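Local coordinates for protein L-tyrosine isonitrile synthase (Pseudomonas aeruginosa, PDB 3E59) that makes the isonitrile group of the paerucumarin precursor on L-tyrosine, taking the carbon from C2 of ribulose 5-phosphate, at residues E61-A66 with A251-I256; I110-D115 with T147-F152. All blocks are in the same frame, centred on the assembly; numbering follows the deposited sequence.

Both contacts belong to one parallel five-stranded sheet, in the order 149-151, 108-112, 60-64, 252-255, 265-267. Interaction 1 pairs 60-64 with 252-255. Interaction 2 pairs 108-112 with strand 149-151 at one edge of the sheet. Their centres lie about 9 Å apart, and strands 60-64 and 108-112 are neighbours in the sheet. Across that pairing Phe62 O is 2.8 Å from Thr111 N and Leu64 O is 2.7 Å from Cys113 N, both probable hydrogen bonds. Val63 CG1 also packs on Cys113 SG at 3.7 Å. The bound phosphate ion sits at interaction 1, where Arg253 and Ser255 hold it. Interaction 2 continues the sheet on the side away from this anion.

Interaction 1 of 2, residues E61-A66 with A251-I256; sequences EFVLPA and AIRLSI. With PO4 (phosphate ion), chain E.
This contact joins two neighbouring strands of the central parallel sheet, 60-64 and 252-255, and carries an anion site at their C-terminal ends. Three backbone hydrogen bonds link the strands: Ile252 N to Glu61 O, Val63 N to Ile252 O, and Leu254 N to Val63 O. Phe62 pairs with Ile252 and Val63 with Arg253.

On one face Phe62 and Ile252 lie side by side and point the same way. Phe62 CD2 reaches Ile252 CB at 3.5 Å. Leu254 crosses Phe62, with its CD1 3.8 Å from Phe62 CB. Ile100 and Ile110 also pack on Phe62. On the other face Val63 sends its branches two ways. CG2 meets Ala251 CB at 3.6 Å, while CG1 faces the CD of Arg253.

Arg253 leaves the backbone with CG anti to N (chi1 -179°), and a bend at chi2 (60°) turns the chain toward Pro65. Pro65 CG lies over one face of the guanidinium, toward its rim, 3.5 Å from Arg253 CZ. Arg253 NH1 donates to Leu254 O at 2.9 Å and to phosphate O3, the second bond nearly straight (172°). Arg253 NH2 donates to phosphate O4 at 2.8 Å, so the phosphate meets the edge of the group. Ser255 OG donates to phosphate O3 at 2.6 Å. A water bound to Ile256 N lies close to Pro65 O and the same O3. Lys265, His257 and Gln259 complete the phosphate site.

The ion probably came from the crystallisation liquor. Even so, an arginine held by Leu254 O, together with Lys265, Ser255, His257 and Gln259, makes a site suited to a phosphate group. It is consistent with a place for the phosphate of ribulose 5-phosphate.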
ATOM      1  N   GLU A  61      10.177  14.057  -3.717  1.00 39.42           N
ATOM      2  CA  GLU A  61       8.986  13.332  -4.171  1.00 38.80           C
ATOM      3  C   GLU A  61       9.044  11.863  -3.751  1.00 37.70           C
ATOM      4  O   GLU A  61      10.081  11.183  -3.924  1.00 33.82           O
ATOM      5  CB  GLU A  61       8.828  13.420  -5.701  1.00 40.59           C
ATOM      6  CG  GLU A  61       8.669  14.840  -6.261  1.00 42.86           C
ATOM      7  CD  GLU A  61       8.790  14.899  -7.798  1.00 43.46           C
ATOM      8  OE1 GLU A  61       8.201  14.042  -8.497  1.00 41.70           O
ATOM      9  OE2 GLU A  61       9.477  15.816  -8.308  1.00 44.10           O
ATOM     10  N   PHE A  62       7.923  11.407  -3.189  1.00 36.74           N
ATOM     11  CA  PHE A  62       7.644  10.004  -2.893  1.00 35.48           C
ATOM     12  C   PHE A  62       6.431   9.549  -3.709  1.00 35.85           C
ATOM     13  O   PHE A  62       5.443  10.276  -3.832  1.00 37.98           O
ATOM     14  CB  PHE A  62       7.369   9.778  -1.382  1.00 32.81           C
ATOM     15  CG  PHE A  62       8.512  10.180  -0.491  1.00 34.32           C
ATOM     16  CD1 PHE A  62       8.601  11.483   0.007  1.00 36.38           C
ATOM     17  CD2 PHE A  62       9.507   9.264  -0.150  1.00 32.76           C
ATOM     18  CE1 PHE A  62       9.672  11.877   0.821  1.00 35.71           C
ATOM     19  CE2 PHE A  62      10.573   9.639   0.654  1.00 34.42           C
ATOM     20  CZ  PHE A  62      10.667  10.952   1.136  1.00 35.58           C
ATOM     21  N   VAL A  63       6.527   8.340  -4.258  1.00 36.23           N
ATOM     22  CA  VAL A  63       5.417   7.664  -4.921  1.00 36.37           C
ATOM     23  C   VAL A  63       5.036   6.456  -4.078  1.00 36.63           C
ATOM     24  O   VAL A  63       5.907   5.695  -3.656  1.00 36.19           O
ATOM     25  CB  VAL A  63       5.804   7.258  -6.357  1.00 36.45           C
ATOM     26  CG1 VAL A  63       4.918   6.128  -6.885  1.00 37.03           C
ATOM     27  CG2 VAL A  63       5.732   8.490  -7.265  1.00 36.87           C
ATOM     28  N   LEU A  64       3.737   6.299  -3.828  1.00 36.11           N
ATOM     29  CA  LEU A  64       3.218   5.193  -3.023  1.00 36.48           C
ATOM     30  C   LEU A  64       1.997   4.515  -3.665  1.00 36.99           C
ATOM     31  O   LEU A  64       0.889   5.061  -3.605  1.00 35.62           O
ATOM     32  CB  LEU A  64       2.834   5.719  -1.626  1.00 36.94           C
ATOM     33  CG  LEU A  64       2.155   4.741  -0.643  1.00 36.84           C
ATOM     34  CD1 LEU A  64       2.947   3.442  -0.488  1.00 30.89           C
ATOM     35  CD2 LEU A  64       1.901   5.395   0.715  1.00 35.97           C
ATOM     36  N   PRO A  65       2.187   3.326  -4.280  1.00 36.51           N
ATOM     37  CA  PRO A  65       1.035   2.566  -4.753  1.00 36.53           C
ATOM     38  C   PRO A  65       0.318   1.930  -3.562  1.00 38.46           C
ATOM     39  O   PRO A  65       0.896   1.071  -2.863  1.00 36.95           O
ATOM     40  CB  PRO A  65       1.671   1.483  -5.651  1.00 38.96           C
ATOM     41  CG  PRO A  65       3.087   1.909  -5.849  1.00 38.33           C
ATOM     42  CD  PRO A  65       3.442   2.624  -4.595  1.00 36.20           C
ATOM     43  N   ALA A  66      -0.921   2.361  -3.321  1.00 35.81           N
ATOM     44  CA  ALA A  66      -1.655   1.990  -2.105  1.00 35.45           C
ATOM     45  C   ALA A  66      -3.089   2.528  -2.130  1.00 37.44           C
ATOM     46  O   ALA A  66      -3.471   3.256  -3.045  1.00 35.40           O
ATOM     47  CB  ALA A  66      -0.932   2.523  -0.866  1.00 35.09           C
ATOM     48  N   ALA A 251      11.307  10.001  -8.283  1.00 36.32           N
ATOM     49  CA  ALA A 251      10.623   9.881  -7.002  1.00 38.51           C
ATOM     50  C   ALA A 251      11.136   8.679  -6.215  1.00 40.62           C
ATOM     51  O   ALA A 251      11.445   7.618  -6.795  1.00 40.43           O
ATOM     52  CB  ALA A 251       9.116   9.769  -7.203  1.00 37.36           C
ATOM     53  N   ILE A 252      11.223   8.861  -4.898  1.00 39.41           N
ATOM     54  CA  ILE A 252      11.535   7.774  -3.984  1.00 38.40           C
ATOM     55  C   ILE A 252      10.319   6.872  -3.979  1.00 38.00           C
ATOM     56  O   ILE A 252       9.194   7.328  -3.766  1.00 39.74           O
ATOM     57  CB  ILE A 252      11.859   8.276  -2.537  1.00 39.66           C
ATOM     58  CG1 ILE A 252      12.855   9.455  -2.541  1.00 41.09           C
ATOM     59  CG2 ILE A 252      12.328   7.121  -1.635  1.00 38.52           C
ATOM     60  CD1 ILE A 252      14.106   9.247  -3.356  1.00 39.60           C
ATOM     61  N   ARG A 253      10.556   5.593  -4.244  1.00 37.59           N
ATOM     62  CA  ARG A 253       9.499   4.620  -4.404  1.00 36.16           C
ATOM     63  C   ARG A 253       9.128   3.930  -3.066  1.00 39.42           C
ATOM     64  O   ARG A 253       9.852   3.043  -2.574  1.00 38.84           O
ATOM     65  CB  ARG A 253       9.934   3.608  -5.473  1.00 36.15           C
ATOM     66  CG  ARG A 253       8.930   2.499  -5.800  1.00 35.63           C
ATOM     67  CD  ARG A 253       7.562   3.000  -6.341  1.00 34.92           C
ATOM     68  NE  ARG A 253       6.945   1.914  -7.104  1.00 38.15           N
ATOM     69  CZ  ARG A 253       6.370   0.855  -6.546  1.00 36.94           C
ATOM     70  NH1 ARG A 253       6.302   0.759  -5.224  1.00 36.66           N
ATOM     71  NH2 ARG A 253       5.878  -0.110  -7.301  1.00 35.16           N
ATOM     72  N   LEU A 254       8.005   4.345  -2.480  1.00 35.54           N
ATOM     73  CA  LEU A 254       7.495   3.682  -1.282  1.00 34.03           C
ATOM     74  C   LEU A 254       6.592   2.525  -1.666  1.00 34.67           C
ATOM     75  O   LEU A 254       6.174   2.407  -2.816  1.00 35.35           O
ATOM     76  CB  LEU A 254       6.756   4.650  -0.365  1.00 32.26           C
ATOM     77  CG  LEU A 254       7.458   5.923   0.122  1.00 32.77           C
ATOM     78  CD1 LEU A 254       6.440   6.787   0.827  1.00 30.81           C
ATOM     79  CD2 LEU A 254       8.661   5.633   1.039  1.00 31.34           C
ATOM     80  N   SER A 255       6.300   1.669  -0.687  1.00 36.82           N
ATOM     81  CA  SER A 255       5.493   0.464  -0.901  1.00 32.73           C
ATOM     82  C   SER A 255       4.783   0.137   0.399  1.00 33.49           C
ATOM     83  O   SER A 255       5.200   0.590   1.463  1.00 33.67           O
ATOM     84  CB  SER A 255       6.392  -0.702  -1.323  1.00 33.16           C
ATOM     85  OG  SER A 255       5.640  -1.840  -1.704  1.00 35.32           O
ATOM     86  N   ILE A 256       3.695  -0.624   0.306  1.00 34.04           N
ATOM     87  CA  ILE A 256       3.034  -1.159   1.494  1.00 35.50           C
ATOM     88  C   ILE A 256       3.281  -2.653   1.662  1.00 35.62           C
ATOM     89  O   ILE A 256       2.626  -3.315   2.490  1.00 33.37           O
ATOM     90  CB  ILE A 256       1.494  -0.790   1.578  1.00 36.26           C
ATOM     91  CG1 ILE A 256       0.770  -0.974   0.240  1.00 35.63           C
ATOM     92  CG2 ILE A 256       1.344   0.633   2.034  1.00 33.50           C
ATOM     93  CD1 ILE A 256       0.482  -2.407  -0.115  1.00 36.59           C
TER
HETATM   94  P   PO4 E 329       4.680  -2.973  -5.122  1.00 38.84           P
HETATM   95  O1  PO4 E 329       5.240  -4.199  -4.445  1.00 39.03           O
HETATM   96  O2  PO4 E 329       3.208  -3.222  -5.402  1.00 38.94           O
HETATM   97  O3  PO4 E 329       4.878  -1.751  -4.199  1.00 31.52           O
HETATM   98  O4  PO4 E 329       5.358  -2.755  -6.448  1.00 37.76           O
HETATM   99  O   HOH W   1       2.662  -0.702  -2.594  1.00 28.29           O

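Interaction 2 of 2, residues I110-D115 with T147-F152; sequences ITVCSD and THIGVF
Ile110, Thr111 and Val112 pair in parallel with Ile149, Gly150 and Val151, the short strand axes 4.4 Å apart at closest and 32° from parallel. Four backbone hydrogen bonds form the ladder. Ile110 N donates to His148 O, Gly150 N to Ile110 O, Val112 N to Gly150 O at 2.7 Å, and Phe152 N to Val112 O at 2.9 Å.

On the face with Ile110 and Val112, Ile149 touches both residues. Its CD1 meets Ile110 CB at 3.9 Å. Its CG2 meets Val112 CG2 at 4.0 Å, the two side chains crossing at a slant. On the other face the methyl of Thr111 packs on Phe152, CG2 to CB at 3.7 Å. Cys113 SG lies 4.1 Å from the same Phe152 CB. The sulfur makes an oblique sulfur-aromatic contact, 5.5 Å from the ring centroid of Phe152. Phe152 has CG anti to N (chi1 -174°), which carries the ring past Cys113 toward helix 219-247.

Helix 127-144 covers Ile149 and Val151, and helix 84-103 packs against Ile110 and His148. On the opposite face helix 219-247 meets Cys113 and Phe152 through Leu244, and Phe248 stacks edge-to-face with the Phe152 ring. Helices therefore pack on both faces of the pair. Strand 149-151 is one edge of the sheet, and strand 60-64 continues it beyond 108-112.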
ATOM      1  N   ILE A 110       4.201  13.277  -0.859  1.00 37.67           N
ATOM      2  CA  ILE A 110       3.888  11.869  -1.128  1.00 37.98           C
ATOM      3  C   ILE A 110       2.659  11.799  -2.018  1.00 38.15           C
ATOM      4  O   ILE A 110       1.575  12.292  -1.655  1.00 36.32           O
ATOM      5  CB  ILE A 110       3.656  11.026   0.160  1.00 37.94           C
ATOM      6  CG1 ILE A 110       4.915  11.005   1.027  1.00 37.65           C
ATOM      7  CG2 ILE A 110       3.223   9.559  -0.201  1.00 35.73           C
ATOM      8  CD1 ILE A 110       4.703  10.370   2.435  1.00 35.98           C
ATOM      9  N   THR A 111       2.837  11.202  -3.193  1.00 34.89           N
ATOM     10  CA  THR A 111       1.714  10.972  -4.083  1.00 34.55           C
ATOM     11  C   THR A 111       1.228   9.542  -3.899  1.00 35.22           C
ATOM     12  O   THR A 111       1.956   8.579  -4.176  1.00 36.19           O
ATOM     13  CB  THR A 111       2.074  11.240  -5.556  1.00 35.59           C
ATOM     14  OG1 THR A 111       2.573  12.576  -5.678  1.00 38.49           O
ATOM     15  CG2 THR A 111       0.843  11.089  -6.445  1.00 36.20           C
ATOM     16  N   VAL A 112      -0.000   9.413  -3.406  1.00 36.16           N
ATOM     17  CA  VAL A 112      -0.655   8.126  -3.293  1.00 34.46           C
ATOM     18  C   VAL A 112      -1.118   7.723  -4.683  1.00 36.91           C
ATOM     19  O   VAL A 112      -1.978   8.376  -5.273  1.00 40.23           O
ATOM     20  CB  VAL A 112      -1.846   8.173  -2.291  1.00 36.98           C
ATOM     21  CG1 VAL A 112      -2.704   6.902  -2.392  1.00 34.30           C
ATOM     22  CG2 VAL A 112      -1.337   8.357  -0.868  1.00 35.27           C
ATOM     23  N   CYS A 113      -0.515   6.661  -5.217  1.00 37.90           N
ATOM     24  CA  CYS A 113      -0.841   6.190  -6.555  1.00 37.55           C
ATOM     25  C   CYS A 113      -1.781   4.988  -6.448  1.00 38.56           C
ATOM     26  O   CYS A 113      -1.366   3.838  -6.513  1.00 36.82           O
ATOM     27  CB  CYS A 113       0.436   5.881  -7.341  1.00 38.35           C
ATOM     28  SG  CYS A 113       1.483   7.366  -7.619  1.00 37.93           S
ATOM     29  N   SER A 114      -3.058   5.283  -6.275  1.00 38.52           N
ATOM     30  CA  SER A 114      -4.052   4.255  -6.050  1.00 42.36           C
ATOM     31  C   SER A 114      -4.024   3.197  -7.142  1.00 40.16           C
ATOM     32  O   SER A 114      -4.035   3.516  -8.335  1.00 35.99           O
ATOM     33  CB  SER A 114      -5.442   4.869  -5.960  1.00 44.30           C
ATOM     34  OG  SER A 114      -6.408   3.832  -5.922  1.00 50.30           O
ATOM     35  N   ASP A 115      -3.985   1.940  -6.717  1.00 41.53           N
ATOM     36  CA  ASP A 115      -4.029   0.807  -7.636  1.00 42.22           C
ATOM     37  C   ASP A 115      -5.414   0.155  -7.692  1.00 44.61           C
ATOM     38  O   ASP A 115      -5.561  -0.975  -8.161  1.00 40.70           O
ATOM     39  CB  ASP A 115      -2.928  -0.218  -7.300  1.00 43.93           C
ATOM     40  CG  ASP A 115      -2.857  -0.582  -5.809  1.00 45.73           C
ATOM     41  OD1 ASP A 115      -3.522   0.031  -4.940  1.00 42.67           O
ATOM     42  OD2 ASP A 115      -2.091  -1.514  -5.506  1.00 50.90           O
ATOM     43  N   THR A 147      -1.741  18.626   3.398  1.00 35.18           N
ATOM     44  CA  THR A 147      -1.375  19.371   2.212  1.00 35.40           C
ATOM     45  C   THR A 147      -0.189  18.757   1.441  1.00 36.43           C
ATOM     46  O   THR A 147       0.163  19.249   0.363  1.00 37.29           O
ATOM     47  CB  THR A 147      -1.042  20.844   2.545  1.00 32.42           C
ATOM     48  OG1 THR A 147       0.138  20.884   3.356  1.00 35.47           O
ATOM     49  CG2 THR A 147      -2.190  21.523   3.286  1.00 28.33           C
ATOM     50  N   HIS A 148       0.431  17.705   1.981  1.00 34.92           N
ATOM     51  CA  HIS A 148       1.621  17.124   1.330  1.00 36.21           C
ATOM     52  C   HIS A 148       1.312  15.785   0.684  1.00 36.81           C
ATOM     53  O   HIS A 148       2.206  15.077   0.214  1.00 38.61           O
ATOM     54  CB  HIS A 148       2.789  17.030   2.311  1.00 35.23           C
ATOM     55  CG  HIS A 148       3.084  18.325   3.017  1.00 36.68           C
ATOM     56  ND1 HIS A 148       2.864  18.505   4.364  1.00 37.34           N
ATOM     57  CD2 HIS A 148       3.525  19.516   2.549  1.00 35.67           C
ATOM     58  CE1 HIS A 148       3.173  19.744   4.702  1.00 37.80           C
ATOM     59  NE2 HIS A 148       3.579  20.380   3.620  1.00 37.64           N
ATOM     60  N   ILE A 149       0.025  15.464   0.658  1.00 37.57           N
ATOM     61  CA  ILE A 149      -0.464  14.193   0.134  1.00 39.85           C
ATOM     62  C   ILE A 149      -1.261  14.454  -1.135  1.00 40.22           C
ATOM     63  O   ILE A 149      -2.290  15.121  -1.105  1.00 40.81           O
ATOM     64  CB  ILE A 149      -1.329  13.421   1.193  1.00 37.12           C
ATOM     65  CG1 ILE A 149      -0.563  13.248   2.506  1.00 38.15           C
ATOM     66  CG2 ILE A 149      -1.761  12.037   0.674  1.00 39.07           C
ATOM     67  CD1 ILE A 149       0.848  12.637   2.360  1.00 35.48           C
ATOM     68  N   GLY A 150      -0.768  13.936  -2.252  1.00 40.91           N
ATOM     69  CA  GLY A 150      -1.519  13.975  -3.508  1.00 39.85           C
ATOM     70  C   GLY A 150      -2.061  12.603  -3.875  1.00 38.42           C
ATOM     71  O   GLY A 150      -1.660  11.597  -3.299  1.00 38.86           O
ATOM     72  N   VAL A 151      -2.988  12.569  -4.828  1.00 38.30           N
ATOM     73  CA  VAL A 151      -3.531  11.319  -5.341  1.00 39.37           C
ATOM     74  C   VAL A 151      -3.345  11.279  -6.854  1.00 38.14           C
ATOM     75  O   VAL A 151      -3.560  12.276  -7.540  1.00 39.45           O
ATOM     76  CB  VAL A 151      -5.037  11.107  -4.966  1.00 41.04           C
ATOM     77  CG1 VAL A 151      -5.520   9.754  -5.436  1.00 41.28           C
ATOM     78  CG2 VAL A 151      -5.248  11.202  -3.456  1.00 41.66           C
ATOM     79  N   PHE A 152      -2.922  10.125  -7.352  1.00 37.36           N
ATOM     80  CA  PHE A 152      -2.800   9.871  -8.776  1.00 36.54           C
ATOM     81  C   PHE A 152      -3.456   8.524  -9.056  1.00 38.33           C
ATOM     82  O   PHE A 152      -2.991   7.495  -8.575  1.00 38.26           O
ATOM     83  CB  PHE A 152      -1.316   9.857  -9.161  1.00 34.65           C
ATOM     84  CG  PHE A 152      -1.059   9.736 -10.637  1.00 34.26           C
ATOM     85  CD1 PHE A 152      -1.116  10.866 -11.466  1.00 33.16           C
ATOM     86  CD2 PHE A 152      -0.729   8.501 -11.197  1.00 30.40           C
ATOM     87  CE1 PHE A 152      -0.871  10.759 -12.829  1.00 34.13           C
ATOM     88  CE2 PHE A 152      -0.483   8.385 -12.576  1.00 34.38           C
ATOM     89  CZ  PHE A 152      -0.554   9.508 -13.390  1.00 32.62           C
TER